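Local coordinates for hypothetical protein lpg0944 (Legionella pneumophila subsp. pneumophila str. Philadelphia 1, PDB 4RXV), which is functionally uncharacterised, this chain being its N-terminal part with a RavJ-type peptidase domain of the papain-like CA clan, probably a cysteine peptidase or related enzyme, at residues I9-K14 and P181-I187; H139-V145 and T167-W173. All coordinates share one frame; numbering follows the deposited sequence.

Contact 1: I9-K14 and P181-I187; sequences IQERLK and PEQALAI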
ATOM      1  N   ILE A   9       9.855 -10.566  -1.657  1.00  8.79           N
ATOM      2  CA  ILE A   9       9.211  -9.258  -1.576  1.00  8.56           C
ATOM      3  C   ILE A   9       7.863  -9.429  -0.871  1.00  8.20           C
ATOM      4  O   ILE A   9       7.502  -8.659   0.049  1.00  7.91           O
ATOM      5  CB  ILE A   9       9.044  -8.624  -2.961  1.00  8.48           C
ATOM      6  CG1 ILE A   9      10.413  -8.425  -3.617  1.00 10.04           C
ATOM      7  CG2 ILE A   9       8.289  -7.297  -2.845  1.00  8.77           C
ATOM      8  CD1 ILE A   9      10.343  -7.929  -5.039  1.00 13.62           C
ATOM      9  N   GLN A  10       7.111 -10.444  -1.269  1.00  8.44           N
ATOM     10  CA  GLN A  10       5.827 -10.705  -0.642  1.00  8.03           C
ATOM     11  C   GLN A  10       5.989 -11.010   0.841  1.00  8.49           C
ATOM     12  O   GLN A  10       5.214 -10.538   1.672  1.00  8.79           O
ATOM     13  CB  GLN A  10       5.121 -11.848  -1.364  1.00  8.79           C
ATOM     14  CG  GLN A  10       3.755 -12.189  -0.825  1.00  8.69           C
ATOM     15  CD  GLN A  10       3.096 -13.235  -1.672  1.00  9.65           C
ATOM     16  OE1 GLN A  10       2.345 -12.938  -2.608  1.00 11.13           O
ATOM     17  NE2 GLN A  10       3.437 -14.461  -1.416  1.00 10.58           N
ATOM     18  N   GLU A  11       7.007 -11.788   1.189  1.00  8.79           N
ATOM     19  CA  GLU A  11       7.262 -12.094   2.591  1.00  9.34           C
ATOM     20  C   GLU A  11       7.554 -10.824   3.388  1.00  9.14           C
ATOM     21  O   GLU A  11       7.044 -10.661   4.487  1.00  9.23           O
ATOM     22  CB  GLU A  11       8.394 -13.102   2.733  1.00 11.47           C
ATOM     23  CG  GLU A  11       7.983 -14.519   2.361  1.00 18.60           C
ATOM     24  CD  GLU A  11       6.785 -15.036   3.184  1.00 22.82           C
ATOM     25  OE1 GLU A  11       6.738 -14.744   4.412  1.00 23.54           O
ATOM     26  OE2 GLU A  11       5.879 -15.715   2.603  1.00 22.91           O
ATOM     27  N   ARG A  12       8.352  -9.914   2.829  1.00  8.42           N
ATOM     28  CA  ARG A  12       8.651  -8.652   3.494  1.00  8.58           C
ATOM     29  C   ARG A  12       7.347  -7.863   3.743  1.00  7.79           C
ATOM     30  O   ARG A  12       7.179  -7.257   4.799  1.00  8.19           O
ATOM     31  CB  ARG A  12       9.616  -7.817   2.664  1.00  8.89           C
ATOM     32  CG  ARG A  12       9.828  -6.400   3.190  1.00  8.84           C
ATOM     33  CD  ARG A  12      10.492  -6.384   4.566  1.00  9.11           C
ATOM     34  NE  ARG A  12      10.640  -5.042   5.106  1.00  9.17           N
ATOM     35  CZ  ARG A  12       9.751  -4.453   5.886  1.00  8.96           C
ATOM     36  NH1 ARG A  12       8.614  -5.050   6.193  1.00  8.76           N
ATOM     37  NH2 ARG A  12      10.002  -3.249   6.341  1.00  9.55           N
ATOM     38  N   LEU A  13       6.448  -7.843   2.769  1.00  7.32           N
ATOM     39  CA  LEU A  13       5.183  -7.130   2.922  1.00  7.29           C
ATOM     40  C   LEU A  13       4.267  -7.842   3.922  1.00  7.07           C
ATOM     41  O   LEU A  13       3.543  -7.170   4.668  1.00  8.15           O
ATOM     42  CB  LEU A  13       4.522  -7.001   1.548  1.00  7.36           C
ATOM     43  CG  LEU A  13       5.266  -6.094   0.571  1.00  7.80           C
ATOM     44  CD1 LEU A  13       4.844  -6.361  -0.860  1.00  7.95           C
ATOM     45  CD2 LEU A  13       5.052  -4.606   0.918  1.00  8.19           C
ATOM     46  N   LYS A  14       4.290  -9.170   3.953  1.00  7.91           N
ATOM     47  CA  LYS A  14       3.517  -9.916   4.941  1.00  8.50           C
ATOM     48  C   LYS A  14       3.929  -9.544   6.377  1.00  8.35           C
ATOM     49  O   LYS A  14       3.109  -9.549   7.284  1.00  8.64           O
ATOM     50  CB  LYS A  14       3.615 -11.427   4.687  1.00  8.63           C
ATOM     51  CG  LYS A  14       2.793 -11.882   3.521  1.00  9.97           C
ATOM     52  CD  LYS A  14       3.082 -13.291   3.079  1.00 11.76           C
ATOM     53  CE  LYS A  14       2.843 -14.297   4.156  1.00 13.44           C
ATOM     54  NZ  LYS A  14       3.014 -15.668   3.620  1.00 16.72           N
ATOM     55  N   PRO A 181      -2.482 -12.309   0.725  1.00  8.54           N
ATOM     56  CA  PRO A 181      -1.294 -11.759   0.063  1.00  9.04           C
ATOM     57  C   PRO A 181      -1.200 -12.144  -1.406  1.00  8.11           C
ATOM     58  O   PRO A 181      -0.674 -11.366  -2.216  1.00  8.15           O
ATOM     59  CB  PRO A 181      -0.127 -12.323   0.908  1.00  9.76           C
ATOM     60  CG  PRO A 181      -0.716 -12.566   2.255  1.00 12.07           C
ATOM     61  CD  PRO A 181      -2.143 -12.990   1.985  1.00  9.73           C
ATOM     62  N   GLU A 182      -1.652 -13.338  -1.745  1.00  8.17           N
ATOM     63  CA  GLU A 182      -1.524 -13.831  -3.112  1.00  8.77           C
ATOM     64  C   GLU A 182      -2.419 -13.078  -4.099  1.00  8.41           C
ATOM     65  O   GLU A 182      -2.307 -13.267  -5.302  1.00  9.41           O
ATOM     66  CB  GLU A 182      -1.816 -15.320  -3.170  1.00  9.64           C
ATOM     67  CG  GLU A 182      -0.818 -16.166  -2.406  1.00 10.29           C
ATOM     68  CD  GLU A 182      -1.047 -16.204  -0.904  1.00 10.81           C
ATOM     69  OE1 GLU A 182      -2.098 -15.736  -0.394  1.00 10.74           O
ATOM     70  OE2 GLU A 182      -0.166 -16.769  -0.216  1.00 12.07           O
ATOM     71  N   GLN A 183      -3.322 -12.256  -3.576  0.53  8.42           N
ATOM     72  CA  GLN A 183      -4.159 -11.390  -4.400  0.53  9.28           C
ATOM     73  C   GLN A 183      -3.802  -9.918  -4.291  0.53  8.09           C
ATOM     74  O   GLN A 183      -4.509  -9.088  -4.848  0.53  8.37           O
ATOM     75  CB  GLN A 183      -5.625 -11.555  -4.011  0.53 14.39           C
ATOM     76  CG  GLN A 183      -6.198 -12.887  -4.414  0.53 23.30           C
ATOM     77  CD  GLN A 183      -7.655 -13.041  -4.029  0.53 38.61           C
ATOM     78  OE1 GLN A 183      -8.286 -12.109  -3.526  0.53 55.41           O
ATOM     79  NE2 GLN A 183      -8.200 -14.235  -4.259  0.53 35.50           N
ATOM     80  N   ALA A 184      -2.712  -9.579  -3.597  1.00  7.82           N
ATOM     81  CA  ALA A 184      -2.478  -8.174  -3.263  1.00  7.12           C
ATOM     82  C   ALA A 184      -1.041  -7.758  -3.053  1.00  7.47           C
ATOM     83  O   ALA A 184      -0.749  -6.584  -3.233  1.00  8.71           O
ATOM     84  CB  ALA A 184      -3.273  -7.821  -2.017  1.00  8.48           C
ATOM     85  N   LEU A 185      -0.163  -8.637  -2.604  1.00  7.46           N
ATOM     86  CA  LEU A 185       1.183  -8.235  -2.175  1.00  7.85           C
ATOM     87  C   LEU A 185       2.241  -8.800  -3.131  1.00  7.70           C
ATOM     88  O   LEU A 185       2.731  -9.926  -2.958  1.00  8.05           O
ATOM     89  CB  LEU A 185       1.460  -8.652  -0.733  1.00  7.72           C
ATOM     90  CG  LEU A 185       0.508  -8.057   0.320  1.00  7.76           C
ATOM     91  CD1 LEU A 185       0.853  -8.539   1.710  1.00  9.06           C
ATOM     92  CD2 LEU A 185       0.487  -6.514   0.270  1.00  8.25           C
ATOM     93  N   ALA A 186       2.617  -7.978  -4.115  1.00  8.22           N
ATOM     94  CA  ALA A 186       3.659  -8.253  -5.095  1.00  9.00           C
ATOM     95  C   ALA A 186       3.257  -9.398  -6.014  1.00  9.08           C
ATOM     96  O   ALA A 186       3.917 -10.443  -6.069  1.00 10.37           O
ATOM     97  CB  ALA A 186       4.994  -8.486  -4.427  1.00  9.95           C
ATOM     98  N   ILE A 187       2.155  -9.186  -6.732  1.00  8.60           N
ATOM     99  CA  ILE A 187       1.591 -10.195  -7.612  1.00  8.88           C
ATOM    100  C   ILE A 187       1.273  -9.612  -8.987  1.00  8.43           C
ATOM    101  O   ILE A 187       1.062  -8.412  -9.140  1.00  8.80           O
ATOM    102  CB  ILE A 187       0.304 -10.879  -6.991  1.00  9.85           C
ATOM    103  CG1 ILE A 187      -1.022 -10.063  -7.113  1.00 12.34           C
ATOM    104  CG2 ILE A 187       0.556 -11.317  -5.557  1.00 10.63           C
ATOM    105  CD1 ILE A 187      -1.071  -8.749  -6.471  1.00 12.33           C
TER
HETATM  106  O   HOH W   1       0.546 -16.089   2.328  1.00 23.97           O
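Leu13 and Leu185 meet obliquely, CD1 of Leu185 lying 4.0 Å from CB of Leu13 while CD1 of Leu13 reaches on to the methyl of Ala186. That methyl also receives a branch of Ile9, whose CG2 stands 3.8 Å from Ala186 CB; with CG2 anti to the backbone N, Ile9 directs this branch at the loop. Residues one helical turn apart thus converge on the Ala186 methyl, where the chain, both backbone angles positive, turns in a G1 beta bulge, Ala186 and Ile187 both facing Ile169 of strand 168-170. Helix 6-14 is in this way packed against the loop that follows helix 172-176, and Val112 of helix 105-114 also touches Leu13. The extended side chain of Gln10 (chi1 -178°) lays its methylenes against the Leu185 carbonyl, CG to O 3.3 Å, and brings its amide to the Pro181-Leu185 turn. In that turn Pro181 O takes the backbone N-H groups of both Ala184 and Leu185. Lys14 lays its methylenes across the Pro181 ring at about a right angle, CG to CG 3.8 Å. A bend at chi3 (59°) then turns its ammonium back to Glu11, NZ to OE2 3.0 Å in a salt bridge, and one water joins Lys14 NZ to Glu182 OE2.

Contact 2: H139-V145 and T167-W173; sequences HNITLLV and TLIVDPW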
ATOM      1  N   HIS A 139      -8.620   4.872  -5.522  1.00 10.30           N
ATOM      2  CA  HIS A 139      -7.758   3.895  -4.854  1.00  9.85           C
ATOM      3  C   HIS A 139      -6.338   3.969  -5.384  1.00  9.25           C
ATOM      4  O   HIS A 139      -6.103   3.693  -6.551  1.00 10.68           O
ATOM      5  CB  HIS A 139      -8.330   2.529  -5.157  1.00  9.80           C
ATOM      6  CG  HIS A 139      -7.578   1.395  -4.550  1.00  8.60           C
ATOM      7  ND1 HIS A 139      -7.030   1.445  -3.288  1.00  8.70           N
ATOM      8  CD2 HIS A 139      -7.312   0.160  -5.027  1.00  9.14           C
ATOM      9  CE1 HIS A 139      -6.441   0.291  -3.019  1.00  9.26           C
ATOM     10  NE2 HIS A 139      -6.614  -0.507  -4.052  1.00  8.46           N
ATOM     11  N   ASN A 140      -5.384   4.293  -4.528  1.00  8.78           N
ATOM     12  CA  ASN A 140      -3.991   4.283  -4.960  1.00  8.40           C
ATOM     13  C   ASN A 140      -3.395   2.897  -4.771  1.00  7.89           C
ATOM     14  O   ASN A 140      -3.775   2.153  -3.857  1.00  7.67           O
ATOM     15  CB  ASN A 140      -3.190   5.362  -4.268  1.00  9.81           C
ATOM     16  CG  ASN A 140      -3.722   6.751  -4.602  1.00 11.39           C
ATOM     17  OD1 ASN A 140      -4.110   7.014  -5.732  1.00 13.48           O
ATOM     18  ND2 ASN A 140      -3.763   7.618  -3.629  1.00 11.83           N
ATOM     19  N   ILE A 141      -2.492   2.552  -5.666  1.00  7.72           N
ATOM     20  CA  ILE A 141      -1.835   1.251  -5.708  1.00  7.78           C
ATOM     21  C   ILE A 141      -0.356   1.471  -5.942  1.00  7.63           C
ATOM     22  O   ILE A 141       0.034   2.376  -6.677  1.00  8.04           O
ATOM     23  CB  ILE A 141      -2.429   0.379  -6.873  1.00  8.06           C
ATOM     24  CG1 ILE A 141      -3.912   0.092  -6.591  1.00  8.91           C
ATOM     25  CG2 ILE A 141      -1.639  -0.888  -7.062  1.00  9.86           C
ATOM     26  CD1 ILE A 141      -4.621  -0.594  -7.760  1.00  9.60           C
ATOM     27  N   THR A 142       0.483   0.635  -5.349  1.00  7.06           N
ATOM     28  CA  THR A 142       1.927   0.667  -5.562  1.00  6.69           C
ATOM     29  C   THR A 142       2.308  -0.376  -6.584  1.00  6.23           C
ATOM     30  O   THR A 142       1.773  -1.492  -6.574  1.00  7.56           O
ATOM     31  CB  THR A 142       2.644   0.559  -4.226  1.00  7.20           C
ATOM     32  OG1 THR A 142       2.378   1.774  -3.527  1.00  8.03           O
ATOM     33  CG2 THR A 142       4.146   0.373  -4.349  1.00  8.03           C
ATOM     34  N   LEU A 143       3.243  -0.021  -7.464  1.00  6.77           N
ATOM     35  CA  LEU A 143       3.775  -0.933  -8.470  1.00  7.01           C
ATOM     36  C   LEU A 143       5.274  -1.107  -8.309  1.00  7.44           C
ATOM     37  O   LEU A 143       5.996  -0.169  -7.982  1.00  7.95           O
ATOM     38  CB  LEU A 143       3.540  -0.440  -9.899  1.00  7.54           C
ATOM     39  CG  LEU A 143       2.105  -0.106 -10.289  1.00  8.05           C
ATOM     40  CD1 LEU A 143       2.098   0.458 -11.723  1.00  8.82           C
ATOM     41  CD2 LEU A 143       1.206  -1.306 -10.159  1.00  8.60           C
ATOM     42  N   LEU A 144       5.712  -2.324  -8.585  1.00  7.18           N
ATOM     43  CA  LEU A 144       7.113  -2.640  -8.854  1.00  7.90           C
ATOM     44  C   LEU A 144       7.262  -2.889 -10.340  1.00  8.52           C
ATOM     45  O   LEU A 144       6.626  -3.792 -10.873  1.00  9.07           O
ATOM     46  CB  LEU A 144       7.538  -3.882  -8.072  1.00  8.56           C
ATOM     47  CG  LEU A 144       7.579  -3.694  -6.554  1.00  9.24           C
ATOM     48  CD1 LEU A 144       7.478  -5.035  -5.838  1.00 11.68           C
ATOM     49  CD2 LEU A 144       8.831  -2.984  -6.136  1.00 12.63           C
ATOM     50  N   VAL A 145       8.037  -2.054 -11.028  0.53  8.80           N
ATOM     51  CA  VAL A 145       8.230  -2.226 -12.464  0.53 10.06           C
ATOM     52  C   VAL A 145       9.678  -2.601 -12.726  0.53 10.84           C
ATOM     53  O   VAL A 145      10.576  -2.099 -12.082  0.53 10.81           O
ATOM     54  CB  VAL A 145       7.817  -0.971 -13.278  0.53 12.10           C
ATOM     55  CG1 VAL A 145       6.307  -0.719 -13.125  0.53 13.02           C
ATOM     56  CG2 VAL A 145       8.618   0.253 -12.885  0.53 11.19           C
ATOM     57  N   THR A 167       5.562  -6.368 -14.270  1.00  9.76           N
ATOM     58  CA  THR A 167       5.085  -5.469 -13.224  1.00  8.96           C
ATOM     59  C   THR A 167       4.377  -6.261 -12.131  1.00  8.53           C
ATOM     60  O   THR A 167       3.605  -7.169 -12.403  1.00  9.69           O
ATOM     61  CB  THR A 167       4.156  -4.408 -13.792  1.00 10.13           C
ATOM     62  OG1 THR A 167       4.871  -3.649 -14.764  1.00 11.78           O
ATOM     63  CG2 THR A 167       3.665  -3.471 -12.699  1.00 10.94           C
ATOM     64  N   LEU A 168       4.671  -5.913 -10.884  1.00  7.92           N
ATOM     65  CA  LEU A 168       3.989  -6.474  -9.723  1.00  8.16           C
ATOM     66  C   LEU A 168       3.177  -5.406  -8.993  1.00  7.63           C
ATOM     67  O   LEU A 168       3.603  -4.268  -8.840  1.00  8.90           O
ATOM     68  CB  LEU A 168       4.984  -7.077  -8.746  1.00  9.47           C
ATOM     69  CG  LEU A 168       5.834  -8.209  -9.314  1.00 11.73           C
ATOM     70  CD1 LEU A 168       6.962  -8.565  -8.360  1.00 13.65           C
ATOM     71  CD2 LEU A 168       4.987  -9.452  -9.589  1.00 12.99           C
ATOM     72  N   ILE A 169       1.981  -5.792  -8.581  1.00  7.11           N
ATOM     73  CA  ILE A 169       1.050  -4.920  -7.891  1.00  7.27           C
ATOM     74  C   ILE A 169       1.193  -5.114  -6.382  1.00  6.90           C
ATOM     75  O   ILE A 169       1.339  -6.259  -5.908  1.00  7.51           O
ATOM     76  CB  ILE A 169      -0.390  -5.240  -8.370  1.00  7.77           C
ATOM     77  CG1 ILE A 169      -0.550  -4.771  -9.824  1.00 10.38           C
ATOM     78  CG2 ILE A 169      -1.465  -4.637  -7.487  1.00  9.30           C
ATOM     79  CD1 ILE A 169      -1.577  -5.558 -10.584  1.00 12.26           C
ATOM     80  N   VAL A 170       1.065  -4.032  -5.629  1.00  6.68           N
ATOM     81  CA  VAL A 170       1.167  -4.042  -4.178  1.00  6.91           C
ATOM     82  C   VAL A 170       0.022  -3.163  -3.632  1.00  6.87           C
ATOM     83  O   VAL A 170       0.018  -1.947  -3.803  1.00  7.51           O
ATOM     84  CB  VAL A 170       2.545  -3.570  -3.689  1.00  7.19           C
ATOM     85  CG1 VAL A 170       2.599  -3.687  -2.180  1.00  8.11           C
ATOM     86  CG2 VAL A 170       3.660  -4.382  -4.361  1.00  9.25           C
ATOM     87  N   ASP A 171      -0.914  -3.806  -2.944  1.00  6.69           N
ATOM     88  CA  ASP A 171      -2.145  -3.173  -2.513  1.00  6.58           C
ATOM     89  C   ASP A 171      -2.448  -3.572  -1.064  1.00  6.68           C
ATOM     90  O   ASP A 171      -3.229  -4.508  -0.814  1.00  7.34           O
ATOM     91  CB  ASP A 171      -3.280  -3.566  -3.453  1.00  7.57           C
ATOM     92  CG  ASP A 171      -4.558  -2.781  -3.205  1.00  7.72           C
ATOM     93  OD1 ASP A 171      -4.687  -2.089  -2.157  1.00  8.24           O
ATOM     94  OD2 ASP A 171      -5.451  -2.859  -4.083  1.00  8.72           O
ATOM     95  N   PRO A 172      -1.850  -2.879  -0.092  1.00  6.48           N
ATOM     96  CA  PRO A 172      -2.106  -3.229   1.305  1.00  6.85           C
ATOM     97  C   PRO A 172      -3.567  -3.041   1.728  1.00  6.71           C
ATOM     98  O   PRO A 172      -4.062  -3.787   2.572  1.00  7.60           O
ATOM     99  CB  PRO A 172      -1.183  -2.294   2.082  1.00  7.60           C
ATOM    100  CG  PRO A 172      -0.897  -1.156   1.140  1.00  7.54           C
ATOM    101  CD  PRO A 172      -0.845  -1.802  -0.218  1.00  7.06           C
ATOM    102  N   TRP A 173      -4.271  -2.072   1.141  1.00  6.54           N
ATOM    103  CA  TRP A 173      -5.693  -1.909   1.435  1.00  7.14           C
ATOM    104  C   TRP A 173      -6.486  -3.164   1.111  1.00  7.14           C
ATOM    105  O   TRP A 173      -7.366  -3.545   1.888  1.00  7.78           O
ATOM    106  CB  TRP A 173      -6.246  -0.685   0.720  1.00  7.32           C
ATOM    107  CG  TRP A 173      -7.661  -0.319   1.038  1.00  7.70           C
ATOM    108  CD1 TRP A 173      -8.115   0.404   2.112  1.00  8.15           C
ATOM    109  CD2 TRP A 173      -8.804  -0.585   0.230  1.00  8.12           C
ATOM    110  NE1 TRP A 173      -9.468   0.610   1.997  1.00  8.51           N
ATOM    111  CE2 TRP A 173      -9.915   0.010   0.854  1.00  8.49           C
ATOM    112  CE3 TRP A 173      -8.990  -1.244  -0.978  1.00  8.88           C
ATOM    113  CZ2 TRP A 173     -11.219  -0.049   0.309  1.00  9.30           C
ATOM    114  CZ3 TRP A 173     -10.283  -1.313  -1.523  1.00  9.08           C
ATOM    115  CH2 TRP A 173     -11.374  -0.709  -0.875  1.00  9.12           C
TER
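His139 points its NE2-H at the carboxylate of Asp171, NE2 to OD2 2.6 Å, in a nearly straight bond (167° at the hydrogen). In both residues CG is anti to the backbone N, which turns the two groups toward each other. The oxygen lies almost in the imidazole plane and is met on its syn side, but the carboxylate is turned 38° from the ring. Trp173 approaches obliquely, its CE3 3.6 Å from His139 CE1 with the ring planes at 51°. His139 ND1 bonds to Cys102 O, Asp171 OD1 caps the N terminus of helix 172-176 through Ala174 N, and Trp173 NE1 is held by Asp25. Behind this cluster, strand 168-170 runs antiparallel to strand 136-146 at the sheet edge. Thr142 and Val170 form one hydrogen-bonded pair, Leu144 and Leu168 the next. On the face of these four, Leu144 CD1 meets Val170 CG2; on the other, Leu143 lies alongside Ile169, CD2 to CG1 3.9 Å, and Ile141 CG2 touches Ile169 CG2. The buried pair is consistent with the Cys-His-Asp arrangement of CA-clan cysteine peptidases, a catalytic role being inferred only; bonds at both nitrogens, to Asp171 OD2 and Cys102 O, fix the imidazole's rotation.

Overall arrangement
The centres of contacts 1 and 2 lie about 10 Å apart, and strand 168-170 of the four-stranded antiparallel sheet is where they join. Along the chain residues 9-14 come first, then 139-145, 167-173 and 181-187, so both segments of contact 2 fall between those of contact 1. The loop 181-187 follows helix 172-176 and runs back along the outer edge of strand 168-170: Ala184 O probably bonds to Asp171 N and Ile187 O to Ile169 N, both at 2.8 Å. Helix 6-14 instead packs on the sheet face bearing Leu144, Leu168 and Val170, with Leu13 on Val170. All four segments belong to the RavJ peptidase domain, whose His139-Asp171 pair lies at this end of the sheet.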